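Local atomic coordinates of protein tudor (Drosophila melanogaster, PDB entry 4Q5W), a protein that is required for primordial germ cell formation and abdominal segmentation and may act in the piRNA pathway that silences transposons, with methylation-dependent protein binding among its activities. Residues A[6-11]-A[17-22]; A[63-68]-A[101-106]; A[116-121]-A[168-173]. All blocks are in the same frame, centred on the assembly; numbering follows the deposited sequence. Where two conformers were deposited one is given.

Interaction 1 (A[6-11]-A[17-22]); sequences AIITHV and IYLQFS
The imidazole of His10 and the phenol of Tyr18 run alongside each other from neighbouring strands. The ring planes are inclined at 52° with centroids 5.7 Å apart. His10 CD2 and Tyr18 CD1 make the closest ring approach at 3.7 Å, with Tyr18 CD1 near the plane of the imidazole, at its edge. His10 reaches this position with CG anti to its backbone N (chi1 178°); its NE2 is hydrogen-bonded to Glu12. Beside it, Thr9 crosses Tyr18 at roughly a right angle, and its methyl CG2 rests 3.6 Å from Gln20 CD. The polar ends of this pair turn to the loop at 83-84: Thr9 OG1 bonds to the carbonyl of Tyr84 and Gln20 NE2 to that of Asp83. Strands 6-11 and 17-21 form an antiparallel beta hairpin in the five-stranded sheet, consistent with the staphylococcal-nuclease-like OB fold of extended Tudor domains. A classic beta bulge interrupts it, Thr9 and His10 both opposing Tyr18. The bulge is gripped from both ends of Tyr18: Thr9 N donates to Tyr18 O, and Tyr18 N donates to His10 O at 2.9 Å. Beyond it, Ile7 and Gln20 exchange a reciprocal pair of backbone bonds. The other face of the hairpin is apolar. Ile8 crosses Ile17 at a slant, CG2 against CG2 at 3.6 Å, and runs along Leu19, CG1 against Leu19 CG. Helix 122-134 covers part of this face through Phe129 and Leu133. Further along, the Ala6 methyl sits over one face of the Phe21 ring in a CH-pi contact, CB being 4.2 Å from the ring centroid and 23° off its normal.

Interaction 2 (A[63-68]-A[101-106]); sequences FYRSRI and TLIKPV
Arg65 reaches from strand 63-68 to the backbone of 101-106, presenting the edge of its guanidinium to two successive carbonyls. The strand belongs to the four-stranded antiparallel sheet of the Tudor domain, an SH3-like module, whereas 101-106 is the irregular connection toward strand 108-112. The tight part of the contact is confined to the guanidinium. Arg65 NH2 donates to Ile103 O at 2.8 Å, with an N-H...O angle of 160°. Arg65 NH1 donates to Lys104 O at 3.0 Å, a more bent bond of 145°, and adds a weak one to Ile103 O. Lys104 O lies almost exactly in the guanidinium plane, although NH1 approaches it from well above the carbonyl plane. A bend at chi3 (-66°) turns the end of the arginine chain to meet both oxygens. The same NH1 forms a salt bridge with Asp83, which also accepts a bond from Val106 N, so the carboxylate links the arginine to the connection a second time. Replacing Arg65 with a leucine would probably leave both carbonyls without these donors and Asp83 without this charged partner. Ile31 and Leu35 of helix 25-37 pack against the arginine side chain, on a residue that is buried. By contrast, the outer side is loose: Lys104 is exposed and directs its CB away from the strand, and Pro105 contributes little contact. The CB of Ile103 faces Arg65 while the rest of the side chain turns off elsewhere, so that CB is the nearest side-chain atom, 3.7 Å from Arg65 NH2.

Interaction 3 (A[116-121]-A[168-173]); sequences AIFEKN and EHLQKL
Phe118 lays the CE1-CZ side of its ring across the aliphatic part of Gln171, with its CE1 3.6 Å and its CZ 3.7 Å from Gln171 CG. The two side chains cross at about a right angle, and the ring and amide planes are 62° apart, which rules out a parallel stack of the flat groups. The ring also meets Leu170, whose CG stands anti to the backbone N (chi1 -173°), extending the branch so that Leu170 CD2 lies 3.8 Å from Phe118 CE1. This isobutyl group crosses the aromatic side chain at a slant. Phe118 is thus flanked by consecutive residues of one helix.

The second part of the contact is made by Ile117. Its CD1 ends 3.8 Å from Gln171 OE1 and also approaches Gln171 CB, the two side chains again crossing nearly at right angles. No hydrogen bond joins the two segments; the polar end of Gln171 is held from beyond them, OE1 bonding with Ser115 OG and NE2 with the carbonyl of Tyr167. These two bonds probably limit rotation of the amide while its CG packs against Phe118. Within 116-121, Asn121 ND2 folds back onto Ile117 O at 3.0 Å, in the carbonyl plane and on a lone pair, linking the residue just before helix 122-134 to the first turn of the short helix.

This is plain helix-helix packing in the part of the extended Tudor domain that flanks the Tudor module. The axes of helices 116-120 and 168-173 pass 10.1 Å apart at 52°, a separation bridged by side chains. Helix 122-134 adjoins both, its Thr125 touching Phe118 and Leu170, while the short helix follows strand 108-112 in the chain and packs further along the C-terminal helix 166-182 against Val174 and Gln175.

In the fold
Interactions 1 and 2 adjoin, their centres about 15 Å apart, and Gln20 CG packs against Val106 CG1 at 3.8 Å. Asp83 ties them further, serving Gln20 through its carbonyl and Arg65 through its carboxylate; the hairpin of the five-stranded sheet is thereby coupled to the four-stranded Tudor sheet. Interaction 3 lies about 20 Å from interaction 1 between centres and does not touch it, but helix 122-134 packs against both. Interactions 2 and 3 fall on opposite sides of the chain's centre, about 33 Å apart between centres. A bound buffer molecule, probably from crystallisation, comes within about 3 Å of the Phe21 side chain in interaction 1.

Interaction 1 (A[6-11]-A[17-22])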
loop_
_atom_site.group_PDB
_atom_site.type_symbol
_atom_site.label_atom_id
_atom_site.label_comp_id
_atom_site.label_asym_id
_atom_site.label_seq_id
_atom_site.Cartn_x
_atom_site.Cartn_y
_atom_site.Cartn_z
ATOM N N ALA A 6 6.540 10.028 5.076
ATOM C CA ALA A 6 5.451 9.079 4.892
ATOM C C ALA A 6 5.954 7.662 5.112
ATOM O O ALA A 6 7.162 7.414 5.165
ATOM C CB ALA A 6 4.861 9.216 3.498
ATOM N N ILE A 7 5.020 6.730 5.255
ATOM C CA ILE A 7 5.359 5.311 5.330
ATOM C C ILE A 7 4.748 4.569 4.150
ATOM O O ILE A 7 3.543 4.672 3.899
ATOM C CB ILE A 7 4.828 4.668 6.611
ATOM C CG1 ILE A 7 5.502 5.278 7.838
ATOM C CG2 ILE A 7 5.045 3.154 6.577
ATOM C CD1 ILE A 7 4.894 4.805 9.141
ATOM N N ILE A 8 5.572 3.827 3.415
ATOM C CA ILE A 8 5.059 3.032 2.304
ATOM C C ILE A 8 4.400 1.770 2.837
ATOM O O ILE A 8 5.021 0.984 3.555
ATOM C CB ILE A 8 6.169 2.718 1.280
ATOM C CG1 ILE A 8 6.618 4.032 0.635
ATOM C CG2 ILE A 8 5.677 1.736 0.213
ATOM C CD1 ILE A 8 7.807 3.907 -0.302
ATOM N N THR A 9 3.120 1.611 2.502
ATOM C CA THR A 9 2.314 0.498 2.998
ATOM C C THR A 9 2.030 -0.576 1.944
ATOM O O THR A 9 1.702 -1.713 2.295
ATOM C CB THR A 9 0.987 0.994 3.624
ATOM O OG1 THR A 9 0.333 1.897 2.730
ATOM C CG2 THR A 9 1.256 1.700 4.938
ATOM N N HIS A 10 2.161 -0.231 0.664
ATOM C CA HIS A 10 1.988 -1.228 -0.401
ATOM C C HIS A 10 2.590 -0.769 -1.710
ATOM O O HIS A 10 2.402 0.369 -2.128
ATOM C CB HIS A 10 0.507 -1.548 -0.655
ATOM C CG HIS A 10 0.290 -2.525 -1.772
ATOM N ND1 HIS A 10 0.693 -3.842 -1.694
ATOM C CD2 HIS A 10 -0.271 -2.376 -2.996
ATOM C CE1 HIS A 10 0.384 -4.464 -2.819
ATOM N NE2 HIS A 10 -0.198 -3.594 -3.628
ATOM N N VAL A 11 3.291 -1.672 -2.378
ATOM C CA VAL A 11 3.821 -1.368 -3.698
ATOM C C VAL A 11 3.154 -2.234 -4.751
ATOM O O VAL A 11 3.295 -3.451 -4.727
ATOM C CB VAL A 11 5.333 -1.604 -3.752
ATOM C CG1 VAL A 11 5.843 -1.419 -5.193
ATOM C CG2 VAL A 11 6.023 -0.657 -2.805
ATOM N N ILE A 17 2.380 3.450 -5.810
ATOM C CA ILE A 17 2.858 3.165 -4.471
ATOM C C ILE A 17 1.913 3.810 -3.468
ATOM O O ILE A 17 1.643 5.003 -3.565
ATOM C CB ILE A 17 4.274 3.756 -4.276
ATOM C CG1 ILE A 17 5.246 3.169 -5.302
ATOM C CG2 ILE A 17 4.803 3.497 -2.860
ATOM C CD1 ILE A 17 6.608 3.838 -5.256
ATOM N N TYR A 18 1.407 3.015 -2.528
ATOM C CA TYR A 18 0.544 3.509 -1.452
ATOM C C TYR A 18 1.370 4.016 -0.276
ATOM O O TYR A 18 2.215 3.286 0.238
ATOM C CB TYR A 18 -0.371 2.381 -0.959
ATOM C CG TYR A 18 -1.474 2.014 -1.926
ATOM C CD1 TYR A 18 -1.228 1.171 -3.003
ATOM C CD2 TYR A 18 -2.761 2.494 -1.747
ATOM C CE1 TYR A 18 -2.237 0.827 -3.886
ATOM C CE2 TYR A 18 -3.782 2.155 -2.626
ATOM C CZ TYR A 18 -3.512 1.321 -3.692
ATOM O OH TYR A 18 -4.524 0.986 -4.566
ATOM N N LEU A 19 1.131 5.260 0.149
ATOM C CA LEU A 19 1.859 5.852 1.270
ATOM C C LEU A 19 0.913 6.491 2.260
ATOM O O LEU A 19 -0.061 7.124 1.868
ATOM C CB LEU A 19 2.793 6.985 0.807
ATOM C CG LEU A 19 4.055 6.678 0.020
ATOM C CD1 LEU A 19 3.654 6.348 -1.370
ATOM C CD2 LEU A 19 5.003 7.854 0.023
ATOM N N GLN A 20 1.241 6.381 3.541
ATOM C CA GLN A 20 0.509 7.110 4.563
ATOM C C GLN A 20 1.346 8.291 5.017
ATOM O O GLN A 20 2.404 8.111 5.603
ATOM C CB GLN A 20 0.205 6.196 5.744
ATOM C CG GLN A 20 -0.676 5.014 5.361
ATOM C CD GLN A 20 -0.905 4.083 6.526
ATOM O OE1 GLN A 20 -0.246 4.193 7.563
ATOM N NE2 GLN A 20 -1.862 3.174 6.377
ATOM N N PHE A 21 0.880 9.504 4.731
ATOM C CA PHE A 21 1.626 10.702 5.112
ATOM C C PHE A 21 1.490 10.958 6.604
ATOM O O PHE A 21 0.453 10.653 7.195
ATOM C CB PHE A 21 1.183 11.897 4.278
ATOM C CG PHE A 21 1.708 11.848 2.877
ATOM C CD1 PHE A 21 0.986 11.231 1.877
ATOM C CD2 PHE A 21 2.947 12.390 2.571
ATOM C CE1 PHE A 21 1.481 11.159 0.584
ATOM C CE2 PHE A 21 3.448 12.328 1.275
ATOM C CZ PHE A 21 2.710 11.714 0.285
ATOM N N SER A 22 2.547 11.499 7.209
ATOM C CA SER A 22 2.641 11.561 8.675
ATOM C C SER A 22 1.509 12.327 9.345
ATOM O O SER A 22 1.170 12.041 10.493
ATOM C CB SER A 22 4.011 12.099 9.134
ATOM O OG SER A 22 4.170 13.483 8.857
#

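Interaction 2 (A[63-68]-A[101-106])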
loop_
_atom_site.group_PDB
_atom_site.type_symbol
_atom_site.label_atom_id
_atom_site.label_comp_id
_atom_site.label_asym_id
_atom_site.label_seq_id
_atom_site.Cartn_x
_atom_site.Cartn_y
_atom_site.Cartn_z
ATOM N N PHE A 63 -8.345 -6.215 12.329
ATOM C CA PHE A 63 -9.442 -5.796 11.456
ATOM C C PHE A 63 -9.145 -4.523 10.664
ATOM O O PHE A 63 -8.507 -3.603 11.171
ATOM C CB PHE A 63 -10.736 -5.657 12.267
ATOM C CG PHE A 63 -11.247 -6.967 12.824
ATOM C CD1 PHE A 63 -10.840 -7.414 14.073
ATOM C CD2 PHE A 63 -12.129 -7.750 12.099
ATOM C CE1 PHE A 63 -11.299 -8.616 14.587
ATOM C CE2 PHE A 63 -12.605 -8.954 12.612
ATOM C CZ PHE A 63 -12.187 -9.388 13.855
ATOM N N TYR A 64 -9.620 -4.484 9.419
ATOM C CA TYR A 64 -9.289 -3.421 8.479
ATOM C C TYR A 64 -10.496 -2.961 7.664
ATOM O O TYR A 64 -11.350 -3.771 7.281
ATOM C CB TYR A 64 -8.250 -3.939 7.495
ATOM C CG TYR A 64 -6.904 -4.209 8.109
ATOM C CD1 TYR A 64 -6.634 -5.403 8.755
ATOM C CD2 TYR A 64 -5.892 -3.268 8.018
ATOM C CE1 TYR A 64 -5.383 -5.649 9.321
ATOM C CE2 TYR A 64 -4.641 -3.508 8.568
ATOM C CZ TYR A 64 -4.392 -4.696 9.210
ATOM O OH TYR A 64 -3.145 -4.925 9.755
ATOM N N ARG A 65 -10.551 -1.668 7.366
ATOM C CA ARG A 65 -11.521 -1.182 6.407
ATOM C C ARG A 65 -11.195 -1.760 5.042
ATOM O O ARG A 65 -10.031 -1.795 4.639
ATOM C CB ARG A 65 -11.503 0.339 6.326
ATOM C CG ARG A 65 -11.928 1.018 7.617
ATOM C CD ARG A 65 -12.422 2.415 7.327
ATOM N NE ARG A 65 -11.349 3.278 6.835
ATOM C CZ ARG A 65 -11.553 4.496 6.348
ATOM N NH1 ARG A 65 -10.524 5.223 5.918
ATOM N NH2 ARG A 65 -12.786 4.983 6.298
ATOM N N SER A 66 -12.224 -2.197 4.325
ATOM C CA SER A 66 -12.014 -2.890 3.062
ATOM C C SER A 66 -13.010 -2.496 1.988
ATOM O O SER A 66 -14.095 -2.000 2.282
ATOM C CB SER A 66 -12.098 -4.400 3.281
ATOM O OG SER A 66 -13.306 -4.731 3.956
ATOM N N ARG A 67 -12.639 -2.754 0.735
ATOM C CA ARG A 67 -13.538 -2.580 -0.396
ATOM C C ARG A 67 -13.469 -3.839 -1.249
ATOM O O ARG A 67 -12.388 -4.376 -1.496
ATOM C CB ARG A 67 -13.169 -1.349 -1.239
ATOM C CG ARG A 67 -14.041 -1.167 -2.474
ATOM C CD ARG A 67 -13.874 0.215 -3.114
ATOM N NE ARG A 67 -12.470 0.614 -3.206
ATOM C CZ ARG A 67 -11.657 0.263 -4.197
ATOM N NH1 ARG A 67 -10.396 0.680 -4.203
ATOM N NH2 ARG A 67 -12.104 -0.500 -5.188
ATOM N N ILE A 68 -14.625 -4.319 -1.685
ATOM C CA ILE A 68 -14.687 -5.535 -2.482
ATOM C C ILE A 68 -14.146 -5.293 -3.885
ATOM O O ILE A 68 -14.643 -4.430 -4.612
ATOM C CB ILE A 68 -16.132 -6.065 -2.587
ATOM C CG1 ILE A 68 -16.737 -6.258 -1.191
ATOM C CG2 ILE A 68 -16.168 -7.368 -3.369
ATOM C CD1 ILE A 68 -16.025 -7.284 -0.340
ATOM N N THR A 101 -17.849 6.000 7.645
ATOM C CA THR A 101 -18.405 6.123 6.296
ATOM C C THR A 101 -17.806 7.253 5.451
ATOM O O THR A 101 -17.549 7.085 4.261
ATOM C CB THR A 101 -19.930 6.310 6.352
ATOM O OG1 THR A 101 -20.503 5.286 7.176
ATOM C CG2 THR A 101 -20.529 6.247 4.953
ATOM N N LEU A 102 -17.598 8.411 6.069
ATOM C CA LEU A 102 -17.133 9.581 5.317
ATOM C C LEU A 102 -15.630 9.847 5.409
ATOM O O LEU A 102 -15.135 10.814 4.839
ATOM C CB LEU A 102 -17.882 10.824 5.785
ATOM C CG LEU A 102 -19.395 10.722 5.634
ATOM C CD1 LEU A 102 -20.063 11.838 6.398
ATOM C CD2 LEU A 102 -19.739 10.791 4.166
ATOM N N ILE A 103 -14.913 9.000 6.132
ATOM C CA ILE A 103 -13.472 9.169 6.282
ATOM C C ILE A 103 -12.752 8.573 5.075
ATOM O O ILE A 103 -12.831 7.376 4.830
ATOM C CB ILE A 103 -12.952 8.477 7.558
ATOM C CG1 ILE A 103 -13.820 8.855 8.770
ATOM C CG2 ILE A 103 -11.472 8.804 7.782
ATOM C CD1 ILE A 103 -13.808 10.331 9.111
ATOM N N LYS A 104 -12.033 9.409 4.333
ATOM C CA LYS A 104 -11.302 8.942 3.155
ATOM C C LYS A 104 -10.234 7.898 3.517
ATOM O O LYS A 104 -9.777 7.836 4.660
ATOM C CB LYS A 104 -10.641 10.124 2.424
ATOM C CG LYS A 104 -11.586 11.205 1.951
ATOM C CD LYS A 104 -12.488 10.740 0.816
ATOM C CE LYS A 104 -13.362 11.887 0.326
ATOM N NZ LYS A 104 -14.772 11.467 0.100
ATOM N N PRO A 105 -9.847 7.057 2.544
ATOM C CA PRO A 105 -8.747 6.121 2.804
ATOM C C PRO A 105 -7.507 6.878 3.253
ATOM O O PRO A 105 -7.201 7.950 2.727
ATOM C CB PRO A 105 -8.491 5.485 1.431
ATOM C CG PRO A 105 -9.746 5.655 0.678
ATOM C CD PRO A 105 -10.352 6.943 1.164
ATOM N N VAL A 106 -6.794 6.314 4.215
ATOM C CA VAL A 106 -5.628 6.978 4.788
ATOM C C VAL A 106 -4.501 7.051 3.757
ATOM O O VAL A 106 -4.010 8.143 3.439
ATOM C CB VAL A 106 -5.178 6.249 6.049
ATOM C CG1 VAL A 106 -3.835 6.785 6.543
ATOM C CG2 VAL A 106 -6.245 6.393 7.129
#

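Interaction 3 (A[116-121]-A[168-173])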
loop_
_atom_site.group_PDB
_atom_site.type_symbol
_atom_site.label_atom_id
_atom_site.label_comp_id
_atom_site.label_asym_id
_atom_site.label_seq_id
_atom_site.Cartn_x
_atom_site.Cartn_y
_atom_site.Cartn_z
ATOM N N ALA A 116 12.822 2.849 -18.015
ATOM C CA ALA A 116 12.747 1.618 -18.795
ATOM C C ALA A 116 13.399 0.436 -18.067
ATOM O O ALA A 116 13.061 -0.720 -18.322
ATOM C CB ALA A 116 13.370 1.814 -20.176
ATOM N N ILE A 117 14.327 0.728 -17.161
ATOM C CA ILE A 117 14.939 -0.317 -16.357
ATOM C C ILE A 117 13.865 -0.999 -15.520
ATOM O O ILE A 117 13.839 -2.222 -15.399
ATOM C CB ILE A 117 16.057 0.246 -15.446
ATOM C CG1 ILE A 117 17.181 0.833 -16.310
ATOM C CG2 ILE A 117 16.599 -0.850 -14.540
ATOM C CD1 ILE A 117 18.245 1.591 -15.517
ATOM N N PHE A 118 12.957 -0.201 -14.970
ATOM C CA PHE A 118 11.897 -0.748 -14.141
ATOM C C PHE A 118 10.915 -1.555 -14.979
ATOM O O PHE A 118 10.399 -2.574 -14.519
ATOM C CB PHE A 118 11.120 0.356 -13.429
ATOM C CG PHE A 118 11.953 1.230 -12.536
ATOM C CD1 PHE A 118 13.159 0.789 -12.019
ATOM C CD2 PHE A 118 11.514 2.502 -12.206
ATOM C CE1 PHE A 118 13.916 1.609 -11.180
ATOM C CE2 PHE A 118 12.258 3.317 -11.378
ATOM C CZ PHE A 118 13.466 2.869 -10.866
ATOM N N GLU A 119 10.640 -1.091 -16.198
ATOM C CA GLU A 119 9.612 -1.718 -17.033
ATOM C C GLU A 119 10.093 -2.992 -17.725
ATOM O O GLU A 119 9.308 -3.904 -17.998
ATOM C CB GLU A 119 9.096 -0.734 -18.088
ATOM C CG GLU A 119 8.587 0.579 -17.515
ATOM C CD GLU A 119 7.387 0.401 -16.607
ATOM O OE1 GLU A 119 6.663 -0.613 -16.744
ATOM O OE2 GLU A 119 7.167 1.285 -15.752
ATOM N N LYS A 120 11.381 -3.042 -18.023
ATOM C CA LYS A 120 11.956 -4.175 -18.731
ATOM C C LYS A 120 12.350 -5.292 -17.769
ATOM O O LYS A 120 12.646 -6.411 -18.186
ATOM C CB LYS A 120 13.160 -3.709 -19.553
ATOM C CG LYS A 120 12.760 -2.915 -20.792
ATOM C CD LYS A 120 13.956 -2.330 -21.530
ATOM C CE LYS A 120 13.525 -1.740 -22.873
ATOM N NZ LYS A 120 14.672 -1.415 -23.770
ATOM N N ASN A 121 12.350 -4.971 -16.482
ATOM C CA ASN A 121 12.818 -5.887 -15.453
ATOM C C ASN A 121 11.902 -5.789 -14.245
ATOM O O ASN A 121 12.338 -5.434 -13.161
ATOM C CB ASN A 121 14.251 -5.520 -15.038
ATOM C CG ASN A 121 15.205 -5.472 -16.223
ATOM O OD1 ASN A 121 15.586 -6.505 -16.758
ATOM N ND2 ASN A 121 15.593 -4.266 -16.635
ATOM N N GLU A 168 17.261 6.680 -8.158
ATOM C CA GLU A 168 18.584 6.439 -8.687
ATOM C C GLU A 168 19.218 5.167 -8.129
ATOM O O GLU A 168 19.846 4.422 -8.870
ATOM C CB GLU A 168 19.482 7.654 -8.453
ATOM C CG GLU A 168 19.037 8.886 -9.239
ATOM C CD GLU A 168 17.958 9.705 -8.546
ATOM O OE1 GLU A 168 17.525 9.320 -7.441
ATOM O OE2 GLU A 168 17.550 10.749 -9.112
ATOM N N HIS A 169 19.061 4.920 -6.830
ATOM C CA HIS A 169 19.667 3.743 -6.221
ATOM C C HIS A 169 19.060 2.442 -6.731
ATOM O O HIS A 169 19.765 1.449 -6.949
ATOM C CB HIS A 169 19.526 3.783 -4.704
ATOM C CG HIS A 169 20.469 2.867 -3.999
ATOM N ND1 HIS A 169 21.809 3.152 -3.857
ATOM C CD2 HIS A 169 20.280 1.647 -3.440
ATOM C CE1 HIS A 169 22.400 2.160 -3.215
ATOM N NE2 HIS A 169 21.493 1.240 -2.941
ATOM N N LEU A 170 17.748 2.447 -6.925
ATOM C CA LEU A 170 17.063 1.240 -7.389
ATOM C C LEU A 170 17.511 0.885 -8.801
ATOM O O LEU A 170 17.745 -0.284 -9.110
ATOM C CB LEU A 170 15.552 1.429 -7.349
ATOM C CG LEU A 170 14.720 0.187 -7.654
ATOM C CD1 LEU A 170 15.052 -0.965 -6.701
ATOM C CD2 LEU A 170 13.244 0.531 -7.576
ATOM N N GLN A 171 17.651 1.896 -9.651
ATOM C CA GLN A 171 18.170 1.660 -10.996
ATOM C C GLN A 171 19.568 1.064 -10.948
ATOM O O GLN A 171 19.878 0.119 -11.682
ATOM C CB GLN A 171 18.217 2.953 -11.792
ATOM C CG GLN A 171 16.860 3.466 -12.231
ATOM C CD GLN A 171 16.966 4.798 -12.930
ATOM O OE1 GLN A 171 16.929 4.870 -14.161
ATOM N NE2 GLN A 171 17.096 5.866 -12.153
ATOM N N LYS A 172 20.400 1.622 -10.079
ATOM C CA LYS A 172 21.783 1.174 -9.921
ATOM C C LYS A 172 21.880 -0.284 -9.482
ATOM O O LYS A 172 22.644 -1.051 -10.061
ATOM C CB LYS A 172 22.541 2.079 -8.945
ATOM C CG LYS A 172 24.002 1.675 -8.770
ATOM C CD LYS A 172 24.789 2.700 -7.976
ATOM C CE LYS A 172 24.472 2.641 -6.506
ATOM N NZ LYS A 172 25.302 3.625 -5.750
ATOM N N LEU A 173 21.109 -0.658 -8.460
ATOM C CA LEU A 173 21.093 -2.034 -7.959
ATOM C C LEU A 173 20.604 -3.056 -8.984
ATOM O O LEU A 173 21.155 -4.149 -9.075
ATOM C CB LEU A 173 20.253 -2.156 -6.689
ATOM C CG LEU A 173 20.722 -1.432 -5.425
ATOM C CD1 LEU A 173 19.816 -1.756 -4.253
ATOM C CD2 LEU A 173 22.176 -1.775 -5.079
#